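Local atomic coordinates of DynE8 (Micromonospora chersina, PDB entry 4AMM), a protein that works as an iterative polyketide synthase in enediyne (dynemicin) biosynthesis, this chain being its acyltransferase domain, which probably transfers acyl units to the carrier domain. Residues Arg81-Gly86 with Phe90-Gly95; Ser213-Leu218 with Val236-Gly241; Ala248-Glu253 with Ser279-Pro284; Thr364-Asp369 with Thr382-Ala387. All blocks are in the same frame, centred on the assembly; numbering follows the deposited sequence.

Contacts 1 and 4 touch, their centres about 10 Å apart, and contacts 2 and 3 form a second pair about 11 Å apart; the centres of contacts 1 and 3 lie about 44 Å apart, on opposite sides of the chain's centre. Contact 1 is a partly buried hairpin of the antiparallel sheet, joined by main-chain hydrogen bonds. Contact 4 is buried and mostly a matter of methyl groups, from V366 and L368, set against a helix on which F90 of contact 1 also packs. Contacts 2 and 3 share the mixed sheet, where G214 meets G249. Both are buried and rest on carbon-carbon touches across their segments, though polar bonds shape the turns beside contact 3.

Contact 1: Arg81-Gly86 with Phe90-Gly95; sequences RLLDAG and FLVVGG
R81 CA sends its hydrogen toward L91 O at 3.3 Å where a beta hairpin opens, its strands 81-84 and 89-92 antiparallel and the former at the edge of a four-stranded antiparallel sheet. R81 itself faces V92 as a non-hydrogen-bonded pair, and its long side chain suits the solvent-facing side of this edge strand: R81 NE donates to a water at 2.8 Å, which lies at the edge of the guanidinium, in its plane, and donates on to V93 O. Next comes the hydrogen-bonded pair. L82 N reaches L91 O at 2.9 Å with a nearly straight N-H (167°), and L91 N returns the bond to L82 O at 2.8 Å. Both carbonyls are met in their own planes, and the two leucines share one face, toward helix 61-76. L83 turns to the other face, its CG anti to the carbonyl carbon (chi1 -56°), which brings CD2 to V92 CG2 at 3.9 Å while the side chain crosses F90 at about a right angle. D84 marks the end of the strand, and its OD2 forms a salt bridge with R70. A85, at the start of a 3-10 turn, sits obliquely to the F90 ring; its CB points away, and the methyl comes only to 4.3 Å from F90 CE1. A serine in place of F90 would probably open a gap between L83, A85 and the alanines of helix 376-387. The ring's far corner, F90 CZ, lies 3.8 Å from A85 CA.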
loop_
_atom_site.group_PDB
_atom_site.type_symbol
_atom_site.label_atom_id
_atom_site.label_comp_id
_atom_site.label_asym_id
_atom_site.label_seq_id
_atom_site.Cartn_x
_atom_site.Cartn_y
_atom_site.Cartn_z
ATOM N N ARG A 81 -2.299 17.782 -15.007
ATOM C CA ARG A 81 -2.134 16.728 -13.981
ATOM C C ARG A 81 -3.426 15.937 -13.877
ATOM O O ARG A 81 -4.432 16.478 -13.345
ATOM C CB ARG A 81 -1.825 17.363 -12.631
ATOM C CG ARG A 81 -1.377 16.324 -11.564
ATOM C CD ARG A 81 -0.995 16.859 -10.237
ATOM N NE ARG A 81 0.097 17.822 -10.357
ATOM C CZ ARG A 81 0.647 18.417 -9.299
ATOM N NH1 ARG A 81 0.209 18.117 -8.082
ATOM N NH2 ARG A 81 1.626 19.286 -9.458
ATOM N N LEU A 82 -3.420 14.693 -14.336
ATOM C CA LEU A 82 -4.571 13.771 -14.325
ATOM C C LEU A 82 -4.023 12.514 -13.654
ATOM O O LEU A 82 -3.177 11.829 -14.270
ATOM C CB LEU A 82 -5.070 13.530 -15.731
ATOM C CG LEU A 82 -6.408 12.766 -15.794
ATOM C CD1 LEU A 82 -6.780 12.534 -17.281
ATOM C CD2 LEU A 82 -6.481 11.445 -15.073
ATOM N N LEU A 83 -4.425 12.176 -12.437
ATOM C CA LEU A 83 -3.894 11.021 -11.737
ATOM C C LEU A 83 -5.120 10.143 -11.459
ATOM O O LEU A 83 -5.861 10.502 -10.543
ATOM C CB LEU A 83 -3.189 11.431 -10.447
ATOM C CG LEU A 83 -2.045 12.476 -10.576
ATOM C CD1 LEU A 83 -1.527 12.730 -9.183
ATOM C CD2 LEU A 83 -0.968 11.894 -11.500
ATOM N N ASP A 84 -5.369 9.140 -12.268
ATOM C CA ASP A 84 -6.543 8.255 -11.982
ATOM C C ASP A 84 -5.993 6.858 -11.685
ATOM O O ASP A 84 -5.866 6.019 -12.570
ATOM C CB ASP A 84 -7.486 8.247 -13.164
ATOM C CG ASP A 84 -8.768 7.555 -12.800
ATOM O OD1 ASP A 84 -8.797 6.773 -11.773
ATOM O OD2 ASP A 84 -9.741 7.760 -13.574
ATOM N N ALA A 85 -5.692 6.662 -10.412
ATOM C CA ALA A 85 -5.140 5.397 -9.989
ATOM C C ALA A 85 -6.081 4.248 -10.305
ATOM O O ALA A 85 -5.642 3.229 -10.748
ATOM C CB ALA A 85 -4.750 5.396 -8.485
ATOM N N GLY A 86 -7.421 4.408 -10.114
ATOM C CA GLY A 86 -8.339 3.317 -10.402
ATOM C C GLY A 86 -8.608 2.969 -11.816
ATOM O O GLY A 86 -9.280 1.974 -12.149
ATOM N N PHE A 90 -2.177 8.107 -15.982
ATOM C CA PHE A 90 -1.470 9.148 -15.293
ATOM C C PHE A 90 -0.836 10.095 -16.294
ATOM O O PHE A 90 -0.210 9.642 -17.275
ATOM C CB PHE A 90 -0.381 8.595 -14.395
ATOM C CG PHE A 90 -0.859 7.544 -13.439
ATOM C CD1 PHE A 90 -1.382 7.912 -12.158
ATOM C CD2 PHE A 90 -0.843 6.236 -13.788
ATOM C CE1 PHE A 90 -1.837 6.930 -11.301
ATOM C CE2 PHE A 90 -1.265 5.286 -12.945
ATOM C CZ PHE A 90 -1.795 5.674 -11.710
ATOM N N LEU A 91 -1.068 11.404 -16.125
ATOM C CA LEU A 91 -0.544 12.454 -17.051
ATOM C C LEU A 91 -0.042 13.563 -16.208
ATOM O O LEU A 91 -0.785 14.108 -15.370
ATOM C CB LEU A 91 -1.682 12.899 -17.972
ATOM C CG LEU A 91 -1.440 14.086 -18.888
ATOM C CD1 LEU A 91 -1.056 15.457 -18.281
ATOM C CD2 LEU A 91 -0.577 13.861 -19.994
ATOM N N VAL A 92 1.219 13.969 -16.454
ATOM C CA VAL A 92 1.795 15.032 -15.630
ATOM C C VAL A 92 2.621 15.920 -16.522
ATOM O O VAL A 92 3.533 15.412 -17.178
ATOM C CB VAL A 92 2.685 14.432 -14.504
ATOM C CG1 VAL A 92 3.300 15.486 -13.691
ATOM C CG2 VAL A 92 1.873 13.545 -13.572
ATOM N N VAL A 93 2.249 17.211 -16.559
ATOM C CA VAL A 93 3.075 18.238 -17.227
ATOM C C VAL A 93 3.630 19.138 -16.094
ATOM O O VAL A 93 2.897 19.545 -15.224
ATOM C CB VAL A 93 2.182 19.071 -18.182
ATOM C CG1 VAL A 93 3.026 20.212 -18.830
ATOM C CG2 VAL A 93 1.577 18.215 -19.216
ATOM N N GLY A 94 4.926 19.367 -16.076
ATOM C CA GLY A 94 5.490 20.179 -15.004
ATOM C C GLY A 94 5.845 19.404 -13.734
ATOM O O GLY A 94 5.989 20.017 -12.698
ATOM N N GLY A 95 5.981 18.053 -13.780
ATOM C CA GLY A 95 6.468 17.249 -12.593
ATOM C C GLY A 95 7.957 17.500 -12.431
ATOM O O GLY A 95 8.562 18.371 -13.191
HETATM O O HOH W 1 1.408 18.892 -12.611
#

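Contact 2: Ser213-Leu218 with Val236-Gly241; sequences SGMLSL and VAVDNG
M215 and A237 keep their CA atoms 8.0 Å apart, because strand 244-250 runs between their own strands 213-218 and 235-241, antiparallel to each. The touch is therefore made across an intervening strand, by side chains that rise from the same face of the sheet. M215 does the reaching: its CG stands anti to the carbonyl carbon (chi1 -53°), the next bond is extended, and the chain bends at the sulfur (chi3 85°), turning CE over to strand 235-241. There CE meets A237 CB at 3.7 Å and V238 CG2 at 4.1 Å, the methionine crossing the valine at about a right angle. The order of the strands, with helices 222-229 and 251-264 linking them, is that of the ferredoxin-like small subdomain of acyltransferases. Within it A237 and V238 form a classic beta bulge, both facing V246, which explains how two successive residues can turn toward one methyl group. A flexible, unbranched methionine suits so long a span, while the short alanine accepts its tip closely. M215 also packs on V246 of the intervening strand, and on V273 and F277. V238 touches H175, next to S176 of a GxSxG sequence that probably forms the nucleophile elbow.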
loop_
_atom_site.group_PDB
_atom_site.type_symbol
_atom_site.label_atom_id
_atom_site.label_comp_id
_atom_site.label_asym_id
_atom_site.label_seq_id
_atom_site.Cartn_x
_atom_site.Cartn_y
_atom_site.Cartn_z
ATOM N N SER A 213 -9.938 -14.028 21.979
ATOM C CA SER A 213 -9.807 -12.571 21.682
ATOM C C SER A 213 -9.930 -12.388 20.220
ATOM O O SER A 213 -9.817 -13.246 19.371
ATOM C CB SER A 213 -8.482 -12.026 22.267
ATOM O OG SER A 213 -7.356 -12.508 21.630
ATOM N N GLY A 214 -10.085 -11.113 19.861
ATOM C CA GLY A 214 -10.272 -10.732 18.461
ATOM C C GLY A 214 -10.308 -9.245 18.227
ATOM O O GLY A 214 -9.825 -8.467 19.092
ATOM N N MET A 215 -10.917 -8.897 17.085
ATOM C CA MET A 215 -10.896 -7.478 16.594
ATOM C C MET A 215 -12.244 -7.155 15.980
ATOM O O MET A 215 -12.926 -8.037 15.405
ATOM C CB MET A 215 -9.726 -7.229 15.587
ATOM C CG MET A 215 -8.415 -7.647 16.141
ATOM S SD MET A 215 -7.054 -7.479 14.960
ATOM C CE MET A 215 -6.543 -5.739 15.129
ATOM N N LEU A 216 -12.628 -5.885 16.090
ATOM C CA LEU A 216 -13.939 -5.395 15.708
ATOM C C LEU A 216 -13.737 -4.083 14.926
ATOM O O LEU A 216 -13.129 -3.144 15.514
ATOM C CB LEU A 216 -14.828 -5.173 16.933
ATOM C CG LEU A 216 -16.261 -4.708 16.676
ATOM C CD1 LEU A 216 -17.042 -5.844 15.971
ATOM C CD2 LEU A 216 -16.900 -4.382 18.019
ATOM N N SER A 217 -14.131 -4.018 13.683
ATOM C CA SER A 217 -13.932 -2.819 12.877
ATOM C C SER A 217 -15.056 -1.864 13.007
ATOM O O SER A 217 -16.230 -2.320 12.881
ATOM C CB SER A 217 -13.696 -3.259 11.479
ATOM O OG SER A 217 -13.367 -2.094 10.693
ATOM N N LEU A 218 -14.811 -0.582 13.186
ATOM C CA LEU A 218 -15.895 0.380 13.342
ATOM C C LEU A 218 -15.848 1.406 12.207
ATOM O O LEU A 218 -14.760 1.991 11.897
ATOM C CB LEU A 218 -15.772 1.183 14.666
ATOM C CG LEU A 218 -15.623 0.330 15.933
ATOM C CD1 LEU A 218 -15.235 1.125 17.161
ATOM C CD2 LEU A 218 -16.907 -0.434 16.204
ATOM N N VAL A 236 -8.223 0.680 21.260
ATOM C CA VAL A 236 -7.942 0.916 19.850
ATOM C C VAL A 236 -6.745 0.128 19.412
ATOM O O VAL A 236 -5.665 0.162 20.073
ATOM C CB VAL A 236 -7.700 2.417 19.638
ATOM C CG1 VAL A 236 -7.286 2.716 18.231
ATOM C CG2 VAL A 236 -9.016 3.218 19.879
ATOM N N ALA A 237 -6.895 -0.624 18.319
ATOM C CA ALA A 237 -5.862 -1.422 17.747
ATOM C C ALA A 237 -5.335 -0.809 16.476
ATOM O O ALA A 237 -4.112 -0.831 16.258
ATOM C CB ALA A 237 -6.470 -2.844 17.464
ATOM N N VAL A 238 -6.224 -0.268 15.607
ATOM C CA VAL A 238 -5.743 0.213 14.317
ATOM C C VAL A 238 -6.524 1.500 14.047
ATOM O O VAL A 238 -7.752 1.508 13.982
ATOM C CB VAL A 238 -6.036 -0.802 13.205
ATOM C CG1 VAL A 238 -5.536 -0.247 11.822
ATOM C CG2 VAL A 238 -5.447 -2.191 13.503
ATOM N N ASP A 239 -5.824 2.619 13.902
ATOM C CA ASP A 239 -6.459 3.932 13.541
ATOM C C ASP A 239 -6.212 4.156 12.087
ATOM O O ASP A 239 -5.116 4.617 11.663
ATOM C CB ASP A 239 -5.860 5.061 14.367
ATOM C CG ASP A 239 -6.443 6.394 14.013
ATOM O OD1 ASP A 239 -7.457 6.478 13.264
ATOM O OD2 ASP A 239 -5.758 7.408 14.440
ATOM N N ASN A 240 -7.154 3.753 11.220
ATOM C CA ASN A 240 -6.878 3.796 9.750
ATOM C C ASN A 240 -7.348 5.058 9.102
ATOM O O ASN A 240 -7.022 5.327 7.951
ATOM C CB ASN A 240 -7.610 2.672 9.044
ATOM C CG ASN A 240 -6.837 1.419 9.078
ATOM O OD1 ASN A 240 -5.570 1.445 9.158
ATOM N ND2 ASN A 240 -7.554 0.287 9.073
ATOM N N GLY A 241 -8.112 5.850 9.844
ATOM C CA GLY A 241 -8.612 7.171 9.351
ATOM C C GLY A 241 -9.929 7.534 9.978
ATOM O O GLY A 241 -10.458 6.868 10.885
#

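Contact 3: Ala248-Glu253 with Ser279-Pro284; sequences AGTRPE and SPLMAP
A248 and S279 meet through their beta carbons alone, A248 CB lying 4.1 Å from S279 CB. The second touch is made by L281, whose CD1 comes to 4.1 Å from T250 CG2 and 4.4 Å from G249 C, the leucine crossing the threonine at about a right angle. A leucine is long enough to bridge from the turn to the strand end, and apolar like the methyl it meets. Behind these carbons, polar bonds fix both segments. T250 is the N-cap of helix 251-264 and forms a capping box with E253: T250 N donates to E253 OE1 at 2.9 Å, from above the carboxylate plane, and E253 N returns a weak bond to T250 OG1. With OG1 so engaged, CG2 is the branch that meets the leucine. G249 fits because a beta carbon there would clash with E253 OE1. On the other side S279 makes an ST turn, its OG (chi1 83°) accepting from L281 N at 3.1 Å while also bonded to A276 O. Further out, L281 packs on S213 and A248 on M215 and A237, so the loop before helix 283-294 lies against the mixed sheet where strand 244-250 passes into helix 251-264.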
loop_
_atom_site.group_PDB
_atom_site.type_symbol
_atom_site.label_atom_id
_atom_site.label_comp_id
_atom_site.label_asym_id
_atom_site.label_seq_id
_atom_site.Cartn_x
_atom_site.Cartn_y
_atom_site.Cartn_z
ATOM N N ALA A 248 -9.847 -3.871 19.748
ATOM C CA ALA A 248 -9.408 -5.256 20.049
ATOM C C ALA A 248 -9.578 -5.510 21.523
ATOM O O ALA A 248 -9.505 -4.637 22.371
ATOM C CB ALA A 248 -7.984 -5.481 19.626
ATOM N N GLY A 249 -9.817 -6.808 21.824
ATOM C CA GLY A 249 -9.916 -7.282 23.257
ATOM C C GLY A 249 -10.461 -8.705 23.263
ATOM O O GLY A 249 -10.432 -9.344 22.290
ATOM N N THR A 250 -10.736 -9.096 24.512
ATOM C CA THR A 250 -11.327 -10.406 24.677
ATOM C C THR A 250 -12.732 -10.408 24.044
ATOM O O THR A 250 -13.368 -9.375 23.806
ATOM C CB THR A 250 -11.438 -10.804 26.149
ATOM O OG1 THR A 250 -12.373 -9.942 26.765
ATOM C CG2 THR A 250 -10.078 -10.795 26.857
ATOM N N ARG A 251 -13.340 -11.595 23.904
ATOM C CA ARG A 251 -14.670 -11.637 23.315
ATOM C C ARG A 251 -15.730 -10.914 24.157
ATOM O O ARG A 251 -16.511 -10.092 23.634
ATOM C CB ARG A 251 -15.012 -13.112 22.981
ATOM C CG ARG A 251 -14.135 -13.680 21.853
ATOM C CD ARG A 251 -14.793 -13.759 20.442
ATOM N NE ARG A 251 -13.769 -14.271 19.516
ATOM C CZ ARG A 251 -13.260 -13.608 18.476
ATOM N NH1 ARG A 251 -13.718 -12.372 18.134
ATOM N NH2 ARG A 251 -12.290 -14.208 17.761
ATOM N N PRO A 252 -15.746 -11.068 25.483
ATOM C CA PRO A 252 -16.625 -10.196 26.286
ATOM C C PRO A 252 -16.465 -8.669 26.109
ATOM O O PRO A 252 -17.435 -7.896 26.111
ATOM C CB PRO A 252 -16.379 -10.640 27.776
ATOM C CG PRO A 252 -15.959 -12.041 27.570
ATOM C CD PRO A 252 -15.059 -12.058 26.327
ATOM N N GLU A 253 -15.210 -8.249 25.961
ATOM C CA GLU A 253 -14.991 -6.838 25.768
ATOM C C GLU A 253 -15.521 -6.339 24.457
ATOM O O GLU A 253 -16.101 -5.280 24.388
ATOM C CB GLU A 253 -13.452 -6.577 25.869
ATOM C CG GLU A 253 -12.910 -6.781 27.326
ATOM C CD GLU A 253 -11.398 -6.841 27.489
ATOM O OE1 GLU A 253 -10.631 -7.044 26.524
ATOM O OE2 GLU A 253 -10.958 -6.738 28.671
ATOM N N SER A 279 -2.948 -4.961 20.933
ATOM C CA SER A 279 -3.540 -4.770 22.245
ATOM C C SER A 279 -2.523 -5.340 23.253
ATOM O O SER A 279 -1.652 -6.112 22.902
ATOM C CB SER A 279 -4.907 -5.485 22.375
ATOM O OG SER A 279 -4.739 -6.872 22.703
ATOM N N PRO A 280 -2.767 -5.069 24.549
ATOM C CA PRO A 280 -1.964 -5.697 25.613
ATOM C C PRO A 280 -1.948 -7.208 25.614
ATOM O O PRO A 280 -1.022 -7.768 26.192
ATOM C CB PRO A 280 -2.566 -5.155 26.898
ATOM C CG PRO A 280 -3.094 -3.765 26.480
ATOM C CD PRO A 280 -3.614 -3.965 25.065
ATOM N N LEU A 281 -2.924 -7.855 25.001
ATOM C CA LEU A 281 -2.906 -9.360 24.962
ATOM C C LEU A 281 -1.785 -9.874 24.118
ATOM O O LEU A 281 -1.466 -11.065 24.121
ATOM C CB LEU A 281 -4.229 -9.933 24.441
ATOM C CG LEU A 281 -5.326 -9.585 25.418
ATOM C CD1 LEU A 281 -6.606 -10.116 24.884
ATOM C CD2 LEU A 281 -5.017 -10.192 26.862
ATOM N N MET A 282 -1.107 -9.021 23.348
ATOM C CA MET A 282 0.112 -9.377 22.592
ATOM C C MET A 282 1.408 -9.175 23.380
ATOM O O MET A 282 2.454 -9.484 22.770
ATOM C CB MET A 282 0.157 -8.611 21.244
ATOM C CG MET A 282 -1.060 -8.784 20.375
ATOM S SD MET A 282 -1.565 -10.548 20.050
ATOM C CE MET A 282 -0.093 -10.890 19.156
ATOM N N ALA A 283 1.331 -8.839 24.652
ATOM C CA ALA A 283 2.603 -8.623 25.379
ATOM C C ALA A 283 3.515 -9.885 25.415
ATOM O O ALA A 283 4.709 -9.744 25.260
ATOM C CB ALA A 283 2.273 -8.138 26.787
ATOM N N PRO A 284 2.959 -11.090 25.552
ATOM C CA PRO A 284 3.843 -12.281 25.515
ATOM C C PRO A 284 4.589 -12.392 24.197
ATOM O O PRO A 284 5.879 -12.684 24.113
ATOM C CB PRO A 284 2.853 -13.463 25.739
ATOM C CG PRO A 284 1.811 -12.930 26.499
ATOM C CD PRO A 284 1.595 -11.491 25.879
#

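Contact 4: Thr364-Asp369 with Thr382-Ala387; sequences TAVSLD and TAALFA
T382 and L368 meet first along helix 376-387, which lies against the end of strand 365-367, an edge strand of the parallel sheet in the alpha/beta core of the acyltransferase domain. L368 approaches with one branch: its CD2 sits 3.9 Å from T382 N and equally far from T382 OG1, the two side chains running at a slant to each other. The leucine's CG is anti to the carbonyl carbon (chi1 -78°), which carries its end closer to the helix than its first bond would suggest. A threonine suits this buried place because its hydroxyl has polar partners of its own, M378 O one turn earlier in the helix and W161 NE1, while T382 O receives the helical bond of F386 N at 2.9 Å. Two residues on, A384 points its methyl at the strand, and V366 CG1 lies 3.7 Å from A384 CB. V366 holds CG1 between its backbone N and carbonyl carbon (chi1 62°), which directs that branch at the alanine; the small residue allows strand and helix to come within 7.7 Å, measured from V366 CA to A384 CA. F90 covers the helix from the antiparallel sheet. Beyond V366 the strand ends in an ST turn, D369 N donating to S367 OG at 3.0 Å. V366 to A384 is a purely apolar touch, and L368 adds a methyl group laid against polar atoms of T382, implying that the fit of strand and helix depends on shape and burial, with the T382 hydroxyl satisfied by M378 O and W161 NE1.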
loop_
_atom_site.group_PDB
_atom_site.type_symbol
_atom_site.label_atom_id
_atom_site.label_comp_id
_atom_site.label_asym_id
_atom_site.label_seq_id
_atom_site.Cartn_x
_atom_site.Cartn_y
_atom_site.Cartn_z
ATOM N N THR A 364 -4.428 9.774 -3.199
ATOM C CA THR A 364 -4.313 9.035 -4.476
ATOM C C THR A 364 -3.268 7.939 -4.360
ATOM O O THR A 364 -2.141 8.267 -3.974
ATOM C CB THR A 364 -3.835 9.998 -5.578
ATOM O OG1 THR A 364 -4.812 11.062 -5.765
ATOM C CG2 THR A 364 -3.601 9.316 -6.957
ATOM N N ALA A 365 -3.658 6.668 -4.586
ATOM C CA ALA A 365 -2.762 5.572 -4.320
ATOM C C ALA A 365 -3.021 4.454 -5.309
ATOM O O ALA A 365 -4.219 4.159 -5.671
ATOM C CB ALA A 365 -2.983 5.066 -2.876
ATOM N N VAL A 366 -1.997 3.723 -5.674
ATOM C CA VAL A 366 -2.080 2.567 -6.539
ATOM C C VAL A 366 -1.124 1.509 -6.070
ATOM O O VAL A 366 -0.065 1.879 -5.499
ATOM C CB VAL A 366 -1.812 3.011 -7.986
ATOM C CG1 VAL A 366 -0.452 3.576 -8.127
ATOM C CG2 VAL A 366 -2.031 1.888 -8.972
ATOM N N SER A 367 -1.411 0.228 -6.192
ATOM C CA SER A 367 -0.527 -0.812 -5.686
ATOM C C SER A 367 0.196 -1.483 -6.827
ATOM O O SER A 367 -0.405 -1.838 -7.874
ATOM C CB SER A 367 -1.377 -1.865 -4.929
ATOM O OG SER A 367 -0.486 -2.872 -4.461
ATOM N N LEU A 368 1.481 -1.759 -6.646
ATOM C CA LEU A 368 2.230 -2.618 -7.539
ATOM C C LEU A 368 1.759 -4.055 -7.472
ATOM O O LEU A 368 2.091 -4.802 -8.405
ATOM C CB LEU A 368 3.712 -2.599 -7.124
ATOM C CG LEU A 368 4.439 -1.352 -7.580
ATOM C CD1 LEU A 368 5.745 -1.225 -6.829
ATOM C CD2 LEU A 368 4.725 -1.363 -9.128
ATOM N N ASP A 369 1.098 -4.488 -6.380
ATOM C CA ASP A 369 0.557 -5.865 -6.268
ATOM C C ASP A 369 1.640 -6.899 -6.541
ATOM O O ASP A 369 1.523 -7.730 -7.415
ATOM C CB ASP A 369 -0.697 -6.024 -7.096
ATOM C CG ASP A 369 -1.485 -7.253 -6.718
ATOM O OD1 ASP A 369 -1.187 -7.929 -5.673
ATOM O OD2 ASP A 369 -2.459 -7.523 -7.483
ATOM N N THR A 382 3.839 0.967 -12.112
ATOM C CA THR A 382 5.023 1.470 -12.818
ATOM C C THR A 382 4.608 2.669 -13.643
ATOM O O THR A 382 5.375 3.659 -13.764
ATOM C CB THR A 382 5.636 0.381 -13.675
ATOM O OG1 THR A 382 5.970 -0.738 -12.810
ATOM C CG2 THR A 382 6.935 0.844 -14.285
ATOM N N ALA A 383 3.387 2.697 -14.212
ATOM C CA ALA A 383 2.906 3.878 -14.950
ATOM C C ALA A 383 2.854 5.051 -13.988
ATOM O O ALA A 383 3.262 6.189 -14.387
ATOM C CB ALA A 383 1.442 3.611 -15.499
ATOM N N ALA A 384 2.387 4.918 -12.759
ATOM C CA ALA A 384 2.313 5.964 -11.807
ATOM C C ALA A 384 3.735 6.490 -11.523
ATOM O O ALA A 384 3.944 7.725 -11.502
ATOM C CB ALA A 384 1.639 5.513 -10.479
ATOM N N LEU A 385 4.693 5.582 -11.238
ATOM C CA LEU A 385 6.082 6.030 -10.916
ATOM C C LEU A 385 6.587 6.789 -12.119
ATOM O O LEU A 385 7.336 7.809 -11.899
ATOM C CB LEU A 385 6.893 4.813 -10.666
ATOM C CG LEU A 385 6.581 4.070 -9.330
ATOM C CD1 LEU A 385 7.257 2.757 -9.233
ATOM C CD2 LEU A 385 7.047 4.905 -8.129
ATOM N N PHE A 386 6.380 6.339 -13.342
ATOM C CA PHE A 386 6.959 7.022 -14.509
ATOM C C PHE A 386 6.324 8.366 -14.690
ATOM O O PHE A 386 7.007 9.394 -14.820
ATOM C CB PHE A 386 6.842 6.141 -15.777
ATOM C CG PHE A 386 7.388 6.813 -17.016
ATOM C CD1 PHE A 386 8.762 6.688 -17.283
ATOM C CD2 PHE A 386 6.586 7.572 -17.819
ATOM C CE1 PHE A 386 9.299 7.336 -18.403
ATOM C CE2 PHE A 386 7.107 8.241 -18.917
ATOM C CZ PHE A 386 8.497 8.086 -19.237
ATOM N N ALA A 387 5.000 8.489 -14.699
ATOM C CA ALA A 387 4.346 9.763 -14.993
ATOM C C ALA A 387 4.699 10.749 -13.917
ATOM O O ALA A 387 4.871 11.950 -14.228
ATOM C CB ALA A 387 2.841 9.579 -15.136
#